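Local coordinates for alkaline phosphatase (Antarctic bacterium, PDB 2W5V), which probably hydrolyses phosphate monoesters as a metal-dependent alkaline phosphatase, using zinc and magnesium ions and a phosphoserine intermediate, at residues K35-I41 / S247-S253; D162-F166 / L237-L242. The protein carries 1 engineered substitution. All blocks are in the same frame, centred on the assembly; numbering follows the deposited sequence.

Contact 1 (K35-I41 / S247-S253)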
ATOM      1  N   LYS B  35       1.704  -1.856  27.354  1.00 19.05           N
ATOM      2  CA  LYS B  35       2.738  -1.464  28.305  1.00 18.88           C
ATOM      3  C   LYS B  35       4.016  -1.081  27.566  1.00 22.36           C
ATOM      4  O   LYS B  35       4.681  -0.098  27.908  1.00 21.12           O
ATOM      5  CB  LYS B  35       3.017  -2.615  29.266  1.00 20.94           C
ATOM      6  CG  LYS B  35       4.240  -2.420  30.166  1.00 25.47           C
ATOM      7  CD  LYS B  35       4.401  -3.609  31.117  1.00 27.93           C
ATOM      8  CE  LYS B  35       5.548  -3.402  32.091  1.00 35.96           C
ATOM      9  NZ  LYS B  35       5.552  -4.421  33.178  1.00 37.29           N
ATOM     10  N   ASN B  36       4.341  -1.861  26.541  1.00 20.22           N
ATOM     11  CA  ASN B  36       5.548  -1.673  25.745  1.00 18.71           C
ATOM     12  C   ASN B  36       5.225  -1.312  24.302  1.00 22.26           C
ATOM     13  O   ASN B  36       4.163  -1.659  23.787  1.00 19.51           O
ATOM     14  CB  ASN B  36       6.371  -2.961  25.736  1.00 20.92           C
ATOM     15  CG  ASN B  36       6.568  -3.540  27.120  1.00 29.19           C
ATOM     16  OD1 ASN B  36       7.102  -2.882  28.005  1.00 28.12           O
ATOM     17  ND2 ASN B  36       6.154  -4.791  27.306  1.00 24.25           N
ATOM     18  N   VAL B  37       6.164  -0.644  23.641  1.00 19.72           N
ATOM     19  CA  VAL B  37       6.015  -0.304  22.235  1.00 15.89           C
ATOM     20  C   VAL B  37       7.320  -0.602  21.492  1.00 17.39           C
ATOM     21  O   VAL B  37       8.403  -0.232  21.946  1.00 18.85           O
ATOM     22  CB  VAL B  37       5.690   1.181  22.053  1.00 15.86           C
ATOM     23  CG1 VAL B  37       5.582   1.512  20.570  1.00 18.58           C
ATOM     24  CG2 VAL B  37       4.403   1.537  22.771  1.00 20.83           C
ATOM     25  N   ILE B  38       7.212  -1.303  20.371  1.00 17.37           N
ATOM     26  CA  ILE B  38       8.344  -1.500  19.480  1.00 15.40           C
ATOM     27  C   ILE B  38       7.990  -0.884  18.132  1.00 18.50           C
ATOM     28  O   ILE B  38       7.001  -1.263  17.512  1.00 18.49           O
ATOM     29  CB  ILE B  38       8.660  -2.987  19.293  1.00 19.63           C
ATOM     30  CG1 ILE B  38       8.987  -3.639  20.646  1.00 19.60           C
ATOM     31  CG2 ILE B  38       9.805  -3.154  18.303  1.00 18.45           C
ATOM     32  CD1 ILE B  38       8.982  -5.160  20.609  1.00 24.53           C
ATOM     33  N   LEU B  39       8.779   0.092  17.698  1.00 14.99           N
ATOM     34  CA  LEU B  39       8.549   0.751  16.422  1.00 15.36           C
ATOM     35  C   LEU B  39       9.653   0.368  15.436  1.00 22.04           C
ATOM     36  O   LEU B  39      10.816   0.704  15.638  1.00 16.61           O
ATOM     37  CB  LEU B  39       8.514   2.265  16.623  1.00 14.44           C
ATOM     38  CG  LEU B  39       8.470   3.075  15.336  1.00 16.71           C
ATOM     39  CD1 LEU B  39       7.216   2.732  14.527  1.00 18.58           C
ATOM     40  CD2 LEU B  39       8.525   4.554  15.662  1.00 15.35           C
ATOM     41  N   LEU B  40       9.299  -0.368  14.390  1.00 15.78           N
ATOM     42  CA  LEU B  40      10.293  -0.811  13.416  1.00 15.39           C
ATOM     43  C   LEU B  40      10.120   0.004  12.151  1.00 18.20           C
ATOM     44  O   LEU B  40       9.016   0.122  11.617  1.00 20.77           O
ATOM     45  CB  LEU B  40      10.129  -2.300  13.105  1.00 17.90           C
ATOM     46  CG  LEU B  40      10.133  -3.221  14.325  1.00 20.82           C
ATOM     47  CD1 LEU B  40       9.701  -4.612  13.959  1.00 27.00           C
ATOM     48  CD2 LEU B  40      11.504  -3.243  14.940  1.00 29.05           C
ATOM     49  N   ILE B  41      11.213   0.580  11.686  1.00 17.42           N
ATOM     50  CA  ILE B  41      11.181   1.467  10.543  1.00 17.43           C
ATOM     51  C   ILE B  41      12.059   0.892   9.446  1.00 14.18           C
ATOM     52  O   ILE B  41      13.258   0.676   9.639  1.00 17.83           O
ATOM     53  CB  ILE B  41      11.706   2.865  10.914  1.00 18.11           C
ATOM     54  CG1 ILE B  41      10.827   3.502  11.992  1.00 17.24           C
ATOM     55  CG2 ILE B  41      11.789   3.755   9.681  1.00 18.26           C
ATOM     56  CD1 ILE B  41      11.342   4.856  12.475  1.00 18.78           C
ATOM     57  N   SER B 247      10.284  -3.629  33.887  1.00 32.37           N
ATOM     58  CA  SER B 247      10.153  -2.266  33.395  1.00 28.87           C
ATOM     59  C   SER B 247       9.436  -2.245  32.048  1.00 27.30           C
ATOM     60  O   SER B 247       9.573  -3.164  31.256  1.00 25.72           O
ATOM     61  CB  SER B 247      11.542  -1.645  33.256  1.00 30.29           C
ATOM     62  OG  SER B 247      11.467  -0.350  32.697  1.00 39.76           O
ATOM     63  N   ALA B 248       8.671  -1.196  31.788  1.00 24.17           N
ATOM     64  CA  ALA B 248       8.103  -1.013  30.457  1.00 27.05           C
ATOM     65  C   ALA B 248       9.182  -0.429  29.546  1.00 25.53           C
ATOM     66  O   ALA B 248      10.151   0.161  30.026  1.00 22.39           O
ATOM     67  CB  ALA B 248       6.907  -0.098  30.517  1.00 25.06           C
ATOM     68  N   PHE B 249       9.025  -0.585  28.239  1.00 23.36           N
ATOM     69  CA  PHE B 249      10.049  -0.111  27.322  1.00 18.46           C
ATOM     70  C   PHE B 249       9.505   0.420  26.005  1.00 15.87           C
ATOM     71  O   PHE B 249       8.397   0.085  25.587  1.00 20.89           O
ATOM     72  CB  PHE B 249      11.094  -1.208  27.065  1.00 21.85           C
ATOM     73  CG  PHE B 249      10.551  -2.432  26.344  1.00 25.51           C
ATOM     74  CD1 PHE B 249      10.412  -2.434  24.959  1.00 23.57           C
ATOM     75  CD2 PHE B 249      10.216  -3.584  27.051  1.00 20.56           C
ATOM     76  CE1 PHE B 249       9.930  -3.554  24.289  1.00 21.94           C
ATOM     77  CE2 PHE B 249       9.740  -4.717  26.388  1.00 20.01           C
ATOM     78  CZ  PHE B 249       9.595  -4.697  25.006  1.00 22.29           C
ATOM     79  N   PHE B 250      10.301   1.270  25.373  1.00 21.15           N
ATOM     80  CA  PHE B 250      10.072   1.710  24.014  1.00 19.62           C
ATOM     81  C   PHE B 250      11.347   1.441  23.213  1.00 20.14           C
ATOM     82  O   PHE B 250      12.440   1.781  23.660  1.00 21.51           O
ATOM     83  CB  PHE B 250       9.752   3.211  23.981  1.00 15.12           C
ATOM     84  CG  PHE B 250       9.728   3.778  22.594  1.00 14.39           C
ATOM     85  CD1 PHE B 250       8.562   3.758  21.840  1.00 23.04           C
ATOM     86  CD2 PHE B 250      10.881   4.291  22.026  1.00 20.19           C
ATOM     87  CE1 PHE B 250       8.543   4.256  20.557  1.00 24.66           C
ATOM     88  CE2 PHE B 250      10.877   4.797  20.744  1.00 21.09           C
ATOM     89  CZ  PHE B 250       9.703   4.779  20.001  1.00 24.48           C
ATOM     90  N   ILE B 251      11.211   0.823  22.042  1.00 19.36           N
ATOM     91  CA  ILE B 251      12.352   0.555  21.158  1.00 16.66           C
ATOM     92  C   ILE B 251      12.021   1.002  19.744  1.00 21.44           C
ATOM     93  O   ILE B 251      10.906   0.777  19.268  1.00 19.37           O
ATOM     94  CB  ILE B 251      12.682  -0.964  21.115  1.00 16.37           C
ATOM     95  CG1 ILE B 251      13.190  -1.445  22.469  1.00 17.24           C
ATOM     96  CG2 ILE B 251      13.699  -1.286  20.028  1.00 18.54           C
ATOM     97  CD1 ILE B 251      13.144  -2.967  22.626  1.00 28.92           C
ATOM     98  N   MET B 252      12.973   1.653  19.083  1.00 17.04           N
ATOM     99  CA  MET B 252      12.905   1.878  17.642  1.00 14.92           C
ATOM    100  C   MET B 252      14.074   1.114  17.025  1.00 21.08           C
ATOM    101  O   MET B 252      15.223   1.348  17.390  1.00 20.77           O
ATOM    102  CB  MET B 252      13.025   3.369  17.297  1.00 19.12           C
ATOM    103  CG  MET B 252      12.732   3.694  15.823  1.00 17.12           C
ATOM    104  SD  MET B 252      14.040   3.237  14.648  1.00 22.38           S
ATOM    105  CE  MET B 252      15.329   4.398  15.142  1.00 24.78           C
ATOM    106  N   SER B 253      13.768   0.182  16.126  1.00 19.83           N
ATOM    107  CA  SER B 253      14.783  -0.538  15.354  1.00 20.40           C
ATOM    108  C   SER B 253      14.619  -0.233  13.866  1.00 21.05           C
ATOM    109  O   SER B 253      13.508  -0.283  13.331  1.00 18.64           O
ATOM    110  CB  SER B 253      14.664  -2.050  15.561  1.00 25.27           C
ATOM    111  OG  SER B 253      14.838  -2.382  16.924  1.00 34.91           O
TER
HETATM  112  O   HOH W   1       8.057  -5.037  29.871  1.00 38.00           O
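The side-chain oxygen of N36 is gripped twice: the backbone N of F249 donates to OD1 at 3.0 Å, the bond bent to 141° at the hydrogen, and a water that also donates to O of S247 donates a second hydrogen bond to OD1. CG lies beside the backbone N (chi1 -49°), which brings the amide over one face of the F249 ring, where it lies nearly parallel to it, the planes 10° apart. CB of N36 sits 3.8 Å from the centroid of the F249 ring in a CH-pi contact, while CG1 of I38 meets the edge of the same ring in its plane. An alanine in place of F249 would probably take away the flat surface under the amide and open a gap beside CB of N36 and CG1 of I38. ND2 of N36 bonds to T294 on the next strand. Beyond this end the backbones form a regular parallel ladder; its shortest rung, from N of L39 to O of I251, is 2.7 Å and almost straight. V37 with F250 and L39 with M252 line one sheet face, I38 with I251 and L40 with S253 the other, where CD2 of L40 presses on CB of S253 at a tight 3.4 Å. CD1 of I41 touches CG and SD of M252 close to the magnesium-binding T137 and E254. Such paired central parallel strands, running toward the metal site, belong to the alkaline phosphatase alpha/beta core.

Contact 2 (D162-F166 / L237-L242)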
ATOM      1  N   ASP B 162      18.382  10.442  26.957  1.00 36.76           N
ATOM      2  CA  ASP B 162      17.794   9.593  27.985  1.00 39.69           C
ATOM      3  C   ASP B 162      17.896   8.105  27.630  1.00 30.92           C
ATOM      4  O   ASP B 162      17.493   7.245  28.414  1.00 31.04           O
ATOM      5  CB  ASP B 162      16.328   9.982  28.201  1.00 49.36           C
ATOM      6  CG  ASP B 162      16.171  11.388  28.762  1.00 56.51           C
ATOM      7  OD1 ASP B 162      16.738  11.656  29.849  1.00 58.54           O
ATOM      8  OD2 ASP B 162      15.475  12.216  28.123  1.00 47.67           O
ATOM      9  N   LEU B 163      18.436   7.811  26.451  1.00 24.52           N
ATOM     10  CA  LEU B 163      18.549   6.433  25.974  1.00 24.81           C
ATOM     11  C   LEU B 163      19.209   5.512  26.992  1.00 24.27           C
ATOM     12  O   LEU B 163      20.197   5.884  27.631  1.00 26.31           O
ATOM     13  CB  LEU B 163      19.346   6.384  24.675  1.00 26.77           C
ATOM     14  CG  LEU B 163      18.589   6.703  23.398  1.00 29.48           C
ATOM     15  CD1 LEU B 163      19.510   6.492  22.209  1.00 30.02           C
ATOM     16  CD2 LEU B 163      17.354   5.821  23.306  1.00 25.17           C
ATOM     17  N   ASP B 164      18.669   4.307  27.123  1.00 18.23           N
ATOM     18  CA  ASP B 164      19.225   3.302  28.018  1.00 21.05           C
ATOM     19  C   ASP B 164      20.011   2.253  27.243  1.00 26.29           C
ATOM     20  O   ASP B 164      20.872   1.572  27.800  1.00 24.13           O
ATOM     21  CB  ASP B 164      18.097   2.621  28.785  1.00 23.46           C
ATOM     22  CG  ASP B 164      17.293   3.605  29.625  1.00 32.45           C
ATOM     23  OD1 ASP B 164      17.819   4.106  30.651  1.00 28.07           O
ATOM     24  OD2 ASP B 164      16.131   3.873  29.258  1.00 32.89           O
ATOM     25  N   PHE B 165      19.706   2.129  25.954  1.00 22.67           N
ATOM     26  CA  PHE B 165      20.315   1.104  25.109  1.00 21.20           C
ATOM     27  C   PHE B 165      20.455   1.603  23.672  1.00 19.52           C
ATOM     28  O   PHE B 165      19.560   2.265  23.155  1.00 24.09           O
ATOM     29  CB  PHE B 165      19.434  -0.151  25.127  1.00 23.22           C
ATOM     30  CG  PHE B 165      19.981  -1.310  24.326  1.00 25.25           C
ATOM     31  CD1 PHE B 165      20.672  -2.339  24.953  1.00 23.94           C
ATOM     32  CD2 PHE B 165      19.781  -1.383  22.956  1.00 23.83           C
ATOM     33  CE1 PHE B 165      21.163  -3.417  24.220  1.00 29.85           C
ATOM     34  CE2 PHE B 165      20.271  -2.458  22.214  1.00 22.37           C
ATOM     35  CZ  PHE B 165      20.960  -3.474  22.846  1.00 21.97           C
ATOM     36  N   PHE B 166      21.562   1.276  23.015  1.00 17.53           N
ATOM     37  CA  PHE B 166      21.627   1.482  21.568  1.00 19.29           C
ATOM     38  C   PHE B 166      22.597   0.511  20.921  1.00 24.74           C
ATOM     39  O   PHE B 166      23.486  -0.029  21.582  1.00 26.49           O
ATOM     40  CB  PHE B 166      21.966   2.940  21.208  1.00 17.78           C
ATOM     41  CG  PHE B 166      23.381   3.349  21.550  1.00 23.67           C
ATOM     42  CD1 PHE B 166      24.426   3.086  20.674  1.00 25.20           C
ATOM     43  CD2 PHE B 166      23.657   4.005  22.739  1.00 23.77           C
ATOM     44  CE1 PHE B 166      25.729   3.464  20.985  1.00 27.24           C
ATOM     45  CE2 PHE B 166      24.953   4.386  23.055  1.00 29.19           C
ATOM     46  CZ  PHE B 166      25.991   4.116  22.173  1.00 28.04           C
ATOM     47  N   LEU B 237      18.035  -8.420  21.998  1.00 24.79           N
ATOM     48  CA  LEU B 237      18.867  -8.049  23.135  1.00 26.13           C
ATOM     49  C   LEU B 237      18.293  -6.799  23.814  1.00 26.34           C
ATOM     50  O   LEU B 237      18.208  -6.734  25.044  1.00 25.96           O
ATOM     51  CB  LEU B 237      20.302  -7.799  22.678  1.00 24.90           C
ATOM     52  CG  LEU B 237      21.340  -7.612  23.780  1.00 31.43           C
ATOM     53  CD1 LEU B 237      21.433  -8.867  24.638  1.00 30.25           C
ATOM     54  CD2 LEU B 237      22.685  -7.278  23.166  1.00 36.22           C
ATOM     55  N   ALA B 238      17.893  -5.816  23.007  1.00 27.07           N
ATOM     56  CA  ALA B 238      17.298  -4.585  23.528  1.00 27.77           C
ATOM     57  C   ALA B 238      16.057  -4.904  24.350  1.00 26.90           C
ATOM     58  O   ALA B 238      15.862  -4.375  25.440  1.00 23.02           O
ATOM     59  CB  ALA B 238      16.945  -3.636  22.386  1.00 23.15           C
ATOM     60  N   ILE B 239      15.213  -5.773  23.815  1.00 22.13           N
ATOM     61  CA  ILE B 239      14.013  -6.183  24.530  1.00 27.99           C
ATOM     62  C   ILE B 239      14.330  -6.763  25.913  1.00 31.05           C
ATOM     63  O   ILE B 239      13.723  -6.376  26.913  1.00 27.84           O
ATOM     64  CB  ILE B 239      13.203  -7.195  23.719  1.00 24.34           C
ATOM     65  CG1 ILE B 239      12.538  -6.489  22.535  1.00 19.14           C
ATOM     66  CG2 ILE B 239      12.162  -7.850  24.611  1.00 21.01           C
ATOM     67  CD1 ILE B 239      11.932  -7.451  21.506  1.00 18.24           C
ATOM     68  N   GLN B 240      15.285  -7.684  25.972  1.00 25.03           N
ATOM     69  CA  GLN B 240      15.650  -8.297  27.245  1.00 24.20           C
ATOM     70  C   GLN B 240      16.261  -7.284  28.194  1.00 25.57           C
ATOM     71  O   GLN B 240      15.960  -7.279  29.386  1.00 27.69           O
ATOM     72  CB  GLN B 240      16.632  -9.445  27.037  1.00 29.66           C
ATOM     73  CG  GLN B 240      16.153 -10.506  26.076  1.00 34.63           C
ATOM     74  CD  GLN B 240      17.153 -11.629  25.943  1.00 45.31           C
ATOM     75  OE1 GLN B 240      17.292 -12.461  26.844  1.00 50.41           O
ATOM     76  NE2 GLN B 240      17.867 -11.658  24.821  1.00 46.73           N
ATOM     77  N   PHE B 241      17.126  -6.423  27.673  1.00 24.17           N
ATOM     78  CA  PHE B 241      17.814  -5.475  28.539  1.00 28.84           C
ATOM     79  C   PHE B 241      16.845  -4.448  29.104  1.00 33.12           C
ATOM     80  O   PHE B 241      16.917  -4.098  30.282  1.00 30.78           O
ATOM     81  CB  PHE B 241      18.930  -4.752  27.793  1.00 27.89           C
ATOM     82  CG  PHE B 241      19.686  -3.774  28.652  1.00 30.22           C
ATOM     83  CD1 PHE B 241      20.686  -4.216  29.506  1.00 24.68           C
ATOM     84  CD2 PHE B 241      19.399  -2.419  28.608  1.00 30.08           C
ATOM     85  CE1 PHE B 241      21.385  -3.330  30.304  1.00 23.30           C
ATOM     86  CE2 PHE B 241      20.099  -1.519  29.404  1.00 27.51           C
ATOM     87  CZ  PHE B 241      21.093  -1.976  30.255  1.00 24.75           C
ATOM     88  N   LEU B 242      15.944  -3.961  28.253  1.00 26.66           N
ATOM     89  CA  LEU B 242      15.053  -2.878  28.645  1.00 26.19           C
ATOM     90  C   LEU B 242      13.898  -3.353  29.521  1.00 30.13           C
ATOM     91  O   LEU B 242      13.267  -2.549  30.202  1.00 28.94           O
ATOM     92  CB  LEU B 242      14.532  -2.130  27.413  1.00 22.42           C
ATOM     93  CG  LEU B 242      15.631  -1.370  26.665  1.00 15.12           C
ATOM     94  CD1 LEU B 242      15.081  -0.768  25.383  1.00 20.68           C
ATOM     95  CD2 LEU B 242      16.260  -0.300  27.564  1.00 20.61           C
TER
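F165 and A238 form the tight part of this contact. The ring of F165 lies against the backbone of helix 230-242 at A238, whose CA stands 3.9 Å from the ring centroid and only 11° off its normal, a CH-pi contact over the face. The methyl of A238 covers the same face toward one side, its CB 3.5 Å from CE2 of F165. This fit depends on CG of F165 being anti to the backbone N (chi1 -178°), which carries the ring out from the strand to the helix, and on the small side chain of A238, which lets the ring approach the helix backbone.

Two neighbours of the ring pack more loosely. CD2 of L237 approaches CZ of F165 at the ring edge, near its plane, at 4.2 Å. F241 comes in obliquely, its ring plane turned 42° from that of F165 and the centroids 5.9 Å apart, and the two rings touch through CD1 of F165 and CD2 of F241. This looser margin is still buried rather than open to solvent. At the end of the helix the packing is close again, CD2 of L242 reaching both CB of D164, at 3.7 Å, and CB of F165. No hydrogen bond crosses between the segments. The carboxylate of D164 finds its partners elsewhere, in the backbone N of T125 and a salt bridge to R209.

Strand 165-169 runs between strands 124-129 and 210-214, and helix 230-242 packs against the sheet, with A238 also resting on I251 of strand 249-255 and F241 on I205 of helix 202-205.

Both contacts are buried and belong to the same large sheet, but they join its parts differently. Contact 1 is strand to strand, held by a ladder of backbone hydrogen bonds with an amide and a water closing one end; contact 2 is strand to helix, has no hydrogen bond across it and is almost entirely apolar. Helix 230-242 is common to their surroundings: L242 and I239 pack on I251, with CD1 of L242 3.5 Å from CG1 of I251, and L242 also meets F249. The helix thus spans from strand 249-255 to strand 165-169. Contact 1 approaches the metal site at its I41 end, whereas contact 2 lies away from it.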